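Local atomic coordinates of ORF14 (Streptomyces clavuligerus, PDB entry 2WPX), a protein that probably acts as an acyltransferase, a tandem GNAT protein of the clavulanic acid biosynthesis pathway that binds acetyl-CoA. Residues Gly147-Leu161 against Leu320-Ala333. Residues are numbered along the deposited sequence; the frame is centred on the assembly and turned at random.
Sequences GAHRSDIPAGTHQWL and LGFEPYDRWVFWTA
The imidazole of H158 meets D326 at its edge and W328 over one face. Its ND1 donates to D326 OD2 at 3.0 Å, exactly in the ring plane and on the syn lone pair, the carboxylate being nearly coplanar with the imidazole. The six-membered ring of W328 forms an offset stack, centroids 4.4 Å apart. With CG of H158 anti to the backbone N, chi1 -176° carries the imidazole beside D326 and over the indole; H158 CB rests over the tryptophan's five-membered ring. With NE2 bonded to E303 of strand 301-307, the imidazole is fixed in rotation. A water joins D326 OD1 to W160 NE1, and the indole edge of W160 meets the face of Y325 in an offset edge-to-face pair. Farther along, L161 CB sits over the F322 ring, 3.7 Å from its centroid.

At the other end, R150 CG lies over the five-membered ring of W331, 3.6 Å from its centroid. E127 draws both side chains in, with a salt bridge to R150 NE and a hydrogen bond from W331 NE1. Between R150 and G156 a short loop interrupts the strand, and two waters help tie it to F330, one linking S151 O to F330 O, the other I153 O to F330 N.

The backbones pair antiparallel in two runs either side of this loop, H149 N to T332 O (2.9 Å) in one and E323 N to W160 O (2.7 Å) in the other. Y325 and D326 both face H158, a classic beta bulge. Strand 323-334 lies between 120-127 and 149-162, which in turn pairs with 301-307, consistent with an exchange of end strands joining the two GNAT units.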
ATOM      1  N   GLY A 147      22.741  -8.369  -2.200  1.00 16.82           N
ATOM      2  CA  GLY A 147      23.331  -7.646  -3.329  1.00 18.47           C
ATOM      3  C   GLY A 147      22.406  -6.584  -3.956  1.00 19.32           C
ATOM      4  O   GLY A 147      22.642  -6.120  -5.066  1.00 20.26           O
ATOM      5  N   ALA A 148      21.333  -6.214  -3.263  1.00 18.64           N
ATOM      6  CA  ALA A 148      20.450  -5.138  -3.710  1.00 17.72           C
ATOM      7  C   ALA A 148      21.088  -3.819  -3.233  1.00 18.25           C
ATOM      8  O   ALA A 148      21.959  -3.819  -2.337  1.00 15.93           O
ATOM      9  CB  ALA A 148      19.052  -5.313  -3.119  1.00 17.66           C
ATOM     10  N   HIS A 149      20.653  -2.712  -3.860  1.00 17.93           N
ATOM     11  CA  HIS A 149      21.064  -1.363  -3.474  1.00 17.88           C
ATOM     12  C   HIS A 149      19.824  -0.468  -3.313  1.00 18.03           C
ATOM     13  O   HIS A 149      18.775  -0.702  -3.890  1.00 16.66           O
ATOM     14  CB  HIS A 149      22.027  -0.781  -4.524  1.00 18.11           C
ATOM     15  CG  HIS A 149      23.164  -1.684  -4.846  0.50 17.65           C
ATOM     16  ND1 HIS A 149      23.076  -2.669  -5.805  0.50 17.23           N
ATOM     17  CD2 HIS A 149      24.414  -1.767  -4.329  0.50 16.56           C
ATOM     18  CE1 HIS A 149      24.233  -3.307  -5.878  0.50 18.28           C
ATOM     19  NE2 HIS A 149      25.061  -2.782  -4.991  0.50 14.60           N
ATOM     20  N   ARG A 150      19.956   0.570  -2.516  1.00 19.69           N
ATOM     21  CA  ARG A 150      18.892   1.568  -2.397  1.00 20.46           C
ATOM     22  C   ARG A 150      18.801   2.367  -3.699  1.00 21.36           C
ATOM     23  O   ARG A 150      19.834   2.744  -4.241  1.00 22.86           O
ATOM     24  CB  ARG A 150      19.202   2.500  -1.223  1.00 19.86           C
ATOM     25  CG  ARG A 150      18.808   1.852   0.083  1.00 20.05           C
ATOM     26  CD  ARG A 150      19.015   2.807   1.231  1.00 20.11           C
ATOM     27  NE  ARG A 150      18.963   2.108   2.511  1.00 19.64           N
ATOM     28  CZ  ARG A 150      20.048   1.565   3.087  1.00 19.29           C
ATOM     29  NH1 ARG A 150      21.208   1.660   2.468  1.00 14.21           N
ATOM     30  NH2 ARG A 150      19.983   0.960   4.267  1.00 11.88           N
ATOM     31  N   SER A 151      17.586   2.594  -4.204  1.00 20.85           N
ATOM     32  CA  SER A 151      17.341   3.406  -5.412  1.00 21.31           C
ATOM     33  C   SER A 151      17.447   4.857  -5.077  1.00 21.00           C
ATOM     34  O   SER A 151      17.087   5.283  -3.986  1.00 20.11           O
ATOM     35  CB  SER A 151      15.917   3.179  -5.926  1.00 21.20           C
ATOM     36  OG  SER A 151      15.679   1.813  -6.228  1.00 24.71           O
ATOM     37  N   ASP A 152      17.891   5.640  -6.019  1.00 22.58           N
ATOM     38  CA  ASP A 152      17.940   7.080  -5.766  1.00 26.19           C
ATOM     39  C   ASP A 152      16.600   7.740  -6.094  1.00 26.08           C
ATOM     40  O   ASP A 152      16.488   8.476  -7.050  1.00 27.59           O
ATOM     41  CB  ASP A 152      19.106   7.750  -6.528  1.00 27.60           C
ATOM     42  CG  ASP A 152      19.341   9.213  -6.079  1.00 33.32           C
ATOM     43  OD1 ASP A 152      20.100   9.913  -6.771  1.00 40.75           O
ATOM     44  OD2 ASP A 152      18.752   9.696  -5.066  1.00 35.62           O
ATOM     45  N   ILE A 153      15.576   7.392  -5.334  1.00 25.41           N
ATOM     46  CA  ILE A 153      14.303   8.088  -5.386  1.00 25.87           C
ATOM     47  C   ILE A 153      13.807   8.303  -3.949  1.00 25.06           C
ATOM     48  O   ILE A 153      14.243   7.631  -3.005  1.00 24.61           O
ATOM     49  CB  ILE A 153      13.249   7.294  -6.228  1.00 25.84           C
ATOM     50  CG1 ILE A 153      12.877   5.992  -5.529  1.00 22.57           C
ATOM     51  CG2 ILE A 153      13.773   7.072  -7.681  1.00 26.71           C
ATOM     52  CD1 ILE A 153      12.342   4.916  -6.430  1.00 24.11           C
ATOM     53  N   PRO A 154      12.907   9.264  -3.780  1.00 25.42           N
ATOM     54  CA  PRO A 154      12.290   9.607  -2.533  1.00 23.67           C
ATOM     55  C   PRO A 154      11.743   8.362  -1.908  1.00 22.30           C
ATOM     56  O   PRO A 154      10.969   7.663  -2.551  1.00 22.50           O
ATOM     57  CB  PRO A 154      11.088  10.430  -2.962  1.00 24.18           C
ATOM     58  CG  PRO A 154      11.461  11.023  -4.224  1.00 26.56           C
ATOM     59  CD  PRO A 154      12.398  10.077  -4.904  1.00 26.77           C
ATOM     60  N   ALA A 155      12.126   8.103  -0.663  1.00 20.26           N
ATOM     61  CA  ALA A 155      11.477   7.125   0.152  1.00 18.78           C
ATOM     62  C   ALA A 155      10.078   7.607   0.624  1.00 18.27           C
ATOM     63  O   ALA A 155       9.741   8.806   0.527  1.00 18.08           O
ATOM     64  CB  ALA A 155      12.361   6.782   1.350  1.00 17.91           C
ATOM     65  N   GLY A 156       9.293   6.672   1.169  1.00 16.01           N
ATOM     66  CA  GLY A 156       7.974   7.023   1.660  1.00 15.86           C
ATOM     67  C   GLY A 156       8.044   7.313   3.144  1.00 16.43           C
ATOM     68  O   GLY A 156       8.717   6.602   3.891  1.00 16.59           O
ATOM     69  N   THR A 157       7.357   8.344   3.599  1.00 16.70           N
ATOM     70  CA  THR A 157       7.198   8.510   5.038  1.00 17.85           C
ATOM     71  C   THR A 157       5.867   7.962   5.478  1.00 16.64           C
ATOM     72  O   THR A 157       4.813   8.470   5.074  1.00 15.94           O
ATOM     73  CB  THR A 157       7.179   9.977   5.437  1.00 18.90           C
ATOM     74  OG1 THR A 157       8.328  10.609   4.904  1.00 23.79           O
ATOM     75  CG2 THR A 157       7.171  10.113   6.939  1.00 17.93           C
ATOM     76  N   HIS A 158       5.923   6.962   6.352  1.00 17.02           N
ATOM     77  CA  HIS A 158       4.742   6.205   6.720  1.00 16.31           C
ATOM     78  C   HIS A 158       4.224   6.716   8.039  1.00 16.90           C
ATOM     79  O   HIS A 158       4.971   6.727   9.002  1.00 19.00           O
ATOM     80  CB  HIS A 158       5.076   4.713   6.771  1.00 15.68           C
ATOM     81  CG  HIS A 158       3.900   3.848   7.057  1.00 14.27           C
ATOM     82  ND1 HIS A 158       3.960   2.791   7.927  1.00 14.32           N
ATOM     83  CD2 HIS A 158       2.622   3.880   6.596  1.00 15.15           C
ATOM     84  CE1 HIS A 158       2.774   2.205   8.009  1.00 12.57           C
ATOM     85  NE2 HIS A 158       1.945   2.838   7.198  1.00 12.88           N
ATOM     86  N   GLN A 159       2.975   7.177   8.095  1.00 15.70           N
ATOM     87  CA  GLN A 159       2.555   7.961   9.255  1.00 15.60           C
ATOM     88  C   GLN A 159       1.345   7.376   9.968  1.00 15.52           C
ATOM     89  O   GLN A 159       0.552   6.696   9.350  1.00 15.00           O
ATOM     90  CB  GLN A 159       2.168   9.365   8.774  1.00 16.36           C
ATOM     91  CG  GLN A 159       3.307  10.228   8.202  1.00 14.01           C
ATOM     92  CD  GLN A 159       2.761  11.178   7.130  1.00 17.43           C
ATOM     93  OE1 GLN A 159       2.117  12.165   7.463  1.00 16.73           O
ATOM     94  NE2 GLN A 159       2.968  10.850   5.844  1.00 13.10           N
ATOM     95  N   TRP A 160       1.182   7.659  11.254  1.00 15.17           N
ATOM     96  CA  TRP A 160       0.031   7.159  11.979  1.00 15.56           C
ATOM     97  C   TRP A 160      -0.707   8.276  12.679  1.00 16.15           C
ATOM     98  O   TRP A 160      -0.113   9.202  13.205  1.00 15.85           O
ATOM     99  CB  TRP A 160       0.405   6.069  13.026  1.00 16.29           C
ATOM    100  CG  TRP A 160       0.745   4.708  12.396  1.00 16.11           C
ATOM    101  CD1 TRP A 160       1.987   4.256  12.097  1.00 16.03           C
ATOM    102  CD2 TRP A 160      -0.171   3.682  11.965  1.00 14.99           C
ATOM    103  NE1 TRP A 160       1.917   3.024  11.510  1.00 16.39           N
ATOM    104  CE2 TRP A 160       0.606   2.634  11.432  1.00 16.48           C
ATOM    105  CE3 TRP A 160      -1.567   3.537  12.008  1.00 13.13           C
ATOM    106  CZ2 TRP A 160       0.041   1.459  10.943  1.00 12.44           C
ATOM    107  CZ3 TRP A 160      -2.123   2.403  11.515  1.00 11.15           C
ATOM    108  CH2 TRP A 160      -1.320   1.351  11.010  1.00 12.45           C
ATOM    109  N   LEU A 161      -2.025   8.182  12.629  1.00 16.46           N
ATOM    110  CA  LEU A 161      -2.892   9.012  13.426  1.00 16.38           C
ATOM    111  C   LEU A 161      -3.679   8.114  14.360  1.00 17.52           C
ATOM    112  O   LEU A 161      -4.350   7.179  13.932  1.00 17.60           O
ATOM    113  CB  LEU A 161      -3.852   9.766  12.535  1.00 15.46           C
ATOM    114  CG  LEU A 161      -5.020  10.491  13.254  1.00 15.44           C
ATOM    115  CD1 LEU A 161      -4.545  11.600  14.228  1.00 13.00           C
ATOM    116  CD2 LEU A 161      -6.047  11.015  12.226  1.00 12.89           C
ATOM    117  N   LEU A 320      -2.919  17.562  11.033  1.00 18.89           N
ATOM    118  CA  LEU A 320      -4.109  16.791  11.385  1.00 19.93           C
ATOM    119  C   LEU A 320      -3.807  15.772  12.498  1.00 20.52           C
ATOM    120  O   LEU A 320      -4.682  15.012  12.883  1.00 21.08           O
ATOM    121  CB  LEU A 320      -4.639  16.033  10.160  1.00 20.12           C
ATOM    122  CG  LEU A 320      -5.726  16.695   9.296  1.00 22.47           C
ATOM    123  CD1 LEU A 320      -5.222  18.038   8.862  1.00 20.73           C
ATOM    124  CD2 LEU A 320      -6.074  15.844   8.103  1.00 20.21           C
ATOM    125  N   GLY A 321      -2.557  15.725  12.985  1.00 19.69           N
ATOM    126  CA  GLY A 321      -2.209  14.767  14.034  1.00 19.93           C
ATOM    127  C   GLY A 321      -1.442  13.536  13.519  1.00 19.00           C
ATOM    128  O   GLY A 321      -1.034  12.675  14.318  1.00 19.57           O
ATOM    129  N   PHE A 322      -1.253  13.427  12.202  1.00 15.87           N
ATOM    130  CA  PHE A 322      -0.484  12.309  11.690  1.00 15.19           C
ATOM    131  C   PHE A 322       0.989  12.423  12.192  1.00 16.57           C
ATOM    132  O   PHE A 322       1.554  13.503  12.167  1.00 16.28           O
ATOM    133  CB  PHE A 322      -0.551  12.195  10.156  1.00 12.96           C
ATOM    134  CG  PHE A 322      -1.767  11.457   9.634  1.00 11.52           C
ATOM    135  CD1 PHE A 322      -2.911  12.155   9.233  1.00 10.60           C
ATOM    136  CD2 PHE A 322      -1.758  10.076   9.519  1.00 12.67           C
ATOM    137  CE1 PHE A 322      -3.997  11.505   8.723  1.00 14.42           C
ATOM    138  CE2 PHE A 322      -2.849   9.382   9.008  1.00 10.72           C
ATOM    139  CZ  PHE A 322      -3.983  10.081   8.623  1.00 12.65           C
ATOM    140  N   GLU A 323       1.571  11.307  12.664  1.00 17.08           N
ATOM    141  CA  GLU A 323       2.964  11.298  13.125  1.00 17.85           C
ATOM    142  C   GLU A 323       3.775  10.282  12.334  1.00 16.58           C
ATOM    143  O   GLU A 323       3.377   9.125  12.175  1.00 16.86           O
ATOM    144  CB  GLU A 323       3.061  11.032  14.635  1.00 19.80           C
ATOM    145  CG  GLU A 323       2.331  12.063  15.457  1.00 21.88           C
ATOM    146  CD  GLU A 323       2.338  11.773  16.976  1.00 31.10           C
ATOM    147  OE1 GLU A 323       1.918  10.681  17.402  1.00 31.50           O
ATOM    148  OE2 GLU A 323       2.755  12.659  17.752  1.00 32.69           O
ATOM    149  N   PRO A 324       4.902  10.737  11.790  1.00 15.55           N
ATOM    150  CA  PRO A 324       5.792   9.851  11.038  1.00 14.75           C
ATOM    151  C   PRO A 324       6.321   8.765  11.967  1.00 15.78           C
ATOM    152  O   PRO A 324       6.839   9.051  13.033  1.00 16.35           O
ATOM    153  CB  PRO A 324       6.916  10.785  10.566  1.00 14.57           C
ATOM    154  CG  PRO A 324       6.321  12.167  10.670  1.00 15.04           C
ATOM    155  CD  PRO A 324       5.378  12.128  11.835  1.00 14.42           C
ATOM    156  N   TYR A 325       6.165   7.521  11.556  1.00 15.26           N
ATOM    157  CA  TYR A 325       6.571   6.399  12.367  1.00 17.13           C
ATOM    158  C   TYR A 325       7.763   5.602  11.794  1.00 17.18           C
ATOM    159  O   TYR A 325       8.719   5.360  12.508  1.00 18.74           O
ATOM    160  CB  TYR A 325       5.395   5.475  12.563  1.00 16.82           C
ATOM    161  CG  TYR A 325       5.649   4.561  13.695  1.00 20.52           C
ATOM    162  CD1 TYR A 325       5.420   4.979  15.014  1.00 22.35           C
ATOM    163  CD2 TYR A 325       6.124   3.274  13.476  1.00 21.80           C
ATOM    164  CE1 TYR A 325       5.658   4.143  16.076  1.00 25.35           C
ATOM    165  CE2 TYR A 325       6.351   2.420  14.538  1.00 25.06           C
ATOM    166  CZ  TYR A 325       6.122   2.865  15.834  1.00 28.70           C
ATOM    167  OH  TYR A 325       6.348   2.009  16.907  1.00 34.66           O
ATOM    168  N   ASP A 326       7.701   5.186  10.523  1.00 15.77           N
ATOM    169  CA  ASP A 326       8.815   4.492   9.891  1.00 16.49           C
ATOM    170  C   ASP A 326       8.948   4.891   8.411  1.00 15.76           C
ATOM    171  O   ASP A 326       8.121   5.655   7.880  1.00 14.87           O
ATOM    172  CB  ASP A 326       8.699   2.989  10.082  1.00 15.62           C
ATOM    173  CG  ASP A 326       7.381   2.465   9.585  1.00 19.48           C
ATOM    174  OD1 ASP A 326       6.882   1.443  10.108  1.00 21.94           O
ATOM    175  OD2 ASP A 326       6.801   3.093   8.675  1.00 15.68           O
ATOM    176  N   ARG A 327       9.986   4.370   7.754  1.00 16.45           N
ATOM    177  CA  ARG A 327      10.391   4.837   6.429  1.00 15.92           C
ATOM    178  C   ARG A 327      10.297   3.687   5.413  1.00 16.62           C
ATOM    179  O   ARG A 327      10.688   2.547   5.721  1.00 16.39           O
ATOM    180  CB  ARG A 327      11.823   5.339   6.479  1.00 17.24           C
ATOM    181  CG  ARG A 327      12.266   6.070   5.210  1.00 19.63           C
ATOM    182  CD  ARG A 327      13.633   6.746   5.373  1.00 19.72           C
ATOM    183  NE  ARG A 327      13.976   7.631   4.259  1.00 24.26           N
ATOM    184  CZ  ARG A 327      15.127   7.592   3.586  1.00 28.33           C
ATOM    185  NH1 ARG A 327      16.072   6.712   3.910  1.00 25.98           N
ATOM    186  NH2 ARG A 327      15.351   8.441   2.590  1.00 28.97           N
ATOM    187  N   TRP A 328       9.776   3.976   4.214  1.00 14.79           N
ATOM    188  CA  TRP A 328       9.570   2.940   3.200  1.00 15.68           C
ATOM    189  C   TRP A 328      10.592   3.127   2.097  1.00 16.26           C
ATOM    190  O   TRP A 328      10.387   3.974   1.249  1.00 17.47           O
ATOM    191  CB  TRP A 328       8.150   3.056   2.612  1.00 15.34           C
ATOM    192  CG  TRP A 328       7.127   2.460   3.465  1.00 14.85           C
ATOM    193  CD1 TRP A 328       7.319   1.906   4.686  1.00 15.23           C
ATOM    194  CD2 TRP A 328       5.709   2.376   3.197  1.00 15.98           C
ATOM    195  NE1 TRP A 328       6.114   1.453   5.197  1.00 13.78           N
ATOM    196  CE2 TRP A 328       5.117   1.700   4.291  1.00 15.38           C
ATOM    197  CE3 TRP A 328       4.884   2.788   2.131  1.00 14.90           C
ATOM    198  CZ2 TRP A 328       3.708   1.427   4.358  1.00 17.91           C
ATOM    199  CZ3 TRP A 328       3.487   2.495   2.190  1.00 16.71           C
ATOM    200  CH2 TRP A 328       2.925   1.817   3.280  1.00 14.74           C
ATOM    201  N   VAL A 329      11.696   2.377   2.123  1.00 25.70           N
ATOM    202  CA  VAL A 329      12.846   2.653   1.267  1.00 22.02           C
ATOM    203  C   VAL A 329      12.889   1.702   0.046  1.00 20.87           C
ATOM    204  O   VAL A 329      12.729   0.480   0.203  1.00 19.69           O
ATOM    205  CB  VAL A 329      14.185   2.529   2.030  1.00 20.97           C
ATOM    206  CG1 VAL A 329      15.314   3.060   1.162  1.00 18.62           C
ATOM    207  CG2 VAL A 329      14.140   3.214   3.340  1.00 19.66           C
ATOM    208  N   PHE A 330      13.085   2.263  -1.153  1.00 20.22           N
ATOM    209  CA  PHE A 330      13.022   1.476  -2.386  1.00 19.35           C
ATOM    210  C   PHE A 330      14.368   0.926  -2.738  1.00 17.57           C
ATOM    211  O   PHE A 330      15.374   1.666  -2.801  1.00 17.53           O
ATOM    212  CB  PHE A 330      12.398   2.284  -3.531  1.00 21.08           C
ATOM    213  CG  PHE A 330      11.064   2.854  -3.162  1.00 27.63           C
ATOM    214  CD1 PHE A 330       9.959   2.032  -3.028  1.00 30.18           C
ATOM    215  CD2 PHE A 330      10.927   4.209  -2.840  1.00 33.48           C
ATOM    216  CE1 PHE A 330       8.708   2.565  -2.601  1.00 35.62           C
ATOM    217  CE2 PHE A 330       9.702   4.732  -2.414  1.00 34.38           C
ATOM    218  CZ  PHE A 330       8.597   3.913  -2.303  1.00 36.80           C
ATOM    219  N   TRP A 331      14.423  -0.394  -2.903  1.00 16.43           N
ATOM    220  CA  TRP A 331      15.678  -1.056  -3.231  1.00 13.97           C
ATOM    221  C   TRP A 331      15.504  -1.788  -4.534  1.00 14.52           C
ATOM    222  O   TRP A 331      14.386  -2.143  -4.911  1.00 14.58           O
ATOM    223  CB  TRP A 331      16.086  -2.065  -2.152  1.00 13.56           C
ATOM    224  CG  TRP A 331      16.567  -1.545  -0.737  1.00 11.87           C
ATOM    225  CD1 TRP A 331      15.843  -0.870   0.178  1.00 15.43           C
ATOM    226  CD2 TRP A 331      17.840  -1.755  -0.142  1.00 11.42           C
ATOM    227  NE1 TRP A 331      16.561  -0.664   1.329  1.00 12.89           N
ATOM    228  CE2 TRP A 331      17.807  -1.176   1.149  1.00 11.73           C
ATOM    229  CE3 TRP A 331      19.029  -2.356  -0.585  1.00 13.30           C
ATOM    230  CZ2 TRP A 331      18.905  -1.208   2.028  1.00 12.26           C
ATOM    231  CZ3 TRP A 331      20.115  -2.391   0.283  1.00 10.35           C
ATOM    232  CH2 TRP A 331      20.045  -1.806   1.575  1.00 10.89           C
ATOM    233  N   THR A 332      16.618  -2.119  -5.165  1.00 14.28           N
ATOM    234  CA  THR A 332      16.596  -2.719  -6.488  1.00 15.75           C
ATOM    235  C   THR A 332      17.799  -3.645  -6.631  1.00 16.49           C
ATOM    236  O   THR A 332      18.852  -3.451  -5.966  1.00 18.34           O
ATOM    237  CB  THR A 332      16.641  -1.624  -7.611  1.00 16.66           C
ATOM    238  OG1 THR A 332      16.593  -2.258  -8.881  1.00 19.76           O
ATOM    239  CG2 THR A 332      17.969  -0.782  -7.555  1.00 15.64           C
ATOM    240  N   ALA A 333      17.672  -4.645  -7.492  1.00 17.17           N
ATOM    241  CA  ALA A 333      18.711  -5.668  -7.612  1.00 17.66           C
ATOM    242  C   ALA A 333      18.692  -6.258  -9.007  1.00 18.75           C
ATOM    243  O   ALA A 333      17.649  -6.323  -9.634  1.00 17.15           O
ATOM    244  CB  ALA A 333      18.479  -6.770  -6.617  1.00 17.09           C
TER
HETATM  245  O   HOH W   1      15.905   4.133  -1.888  1.00  8.06           O
HETATM  246  O   HOH W   2      13.572   5.252  -1.535  1.00 12.56           O
HETATM  247  O   HOH W   3       4.105   1.493  10.903  1.00 13.57           O
HETATM  248  O   HOH W   4       0.378   8.997  16.197  1.00 18.58           O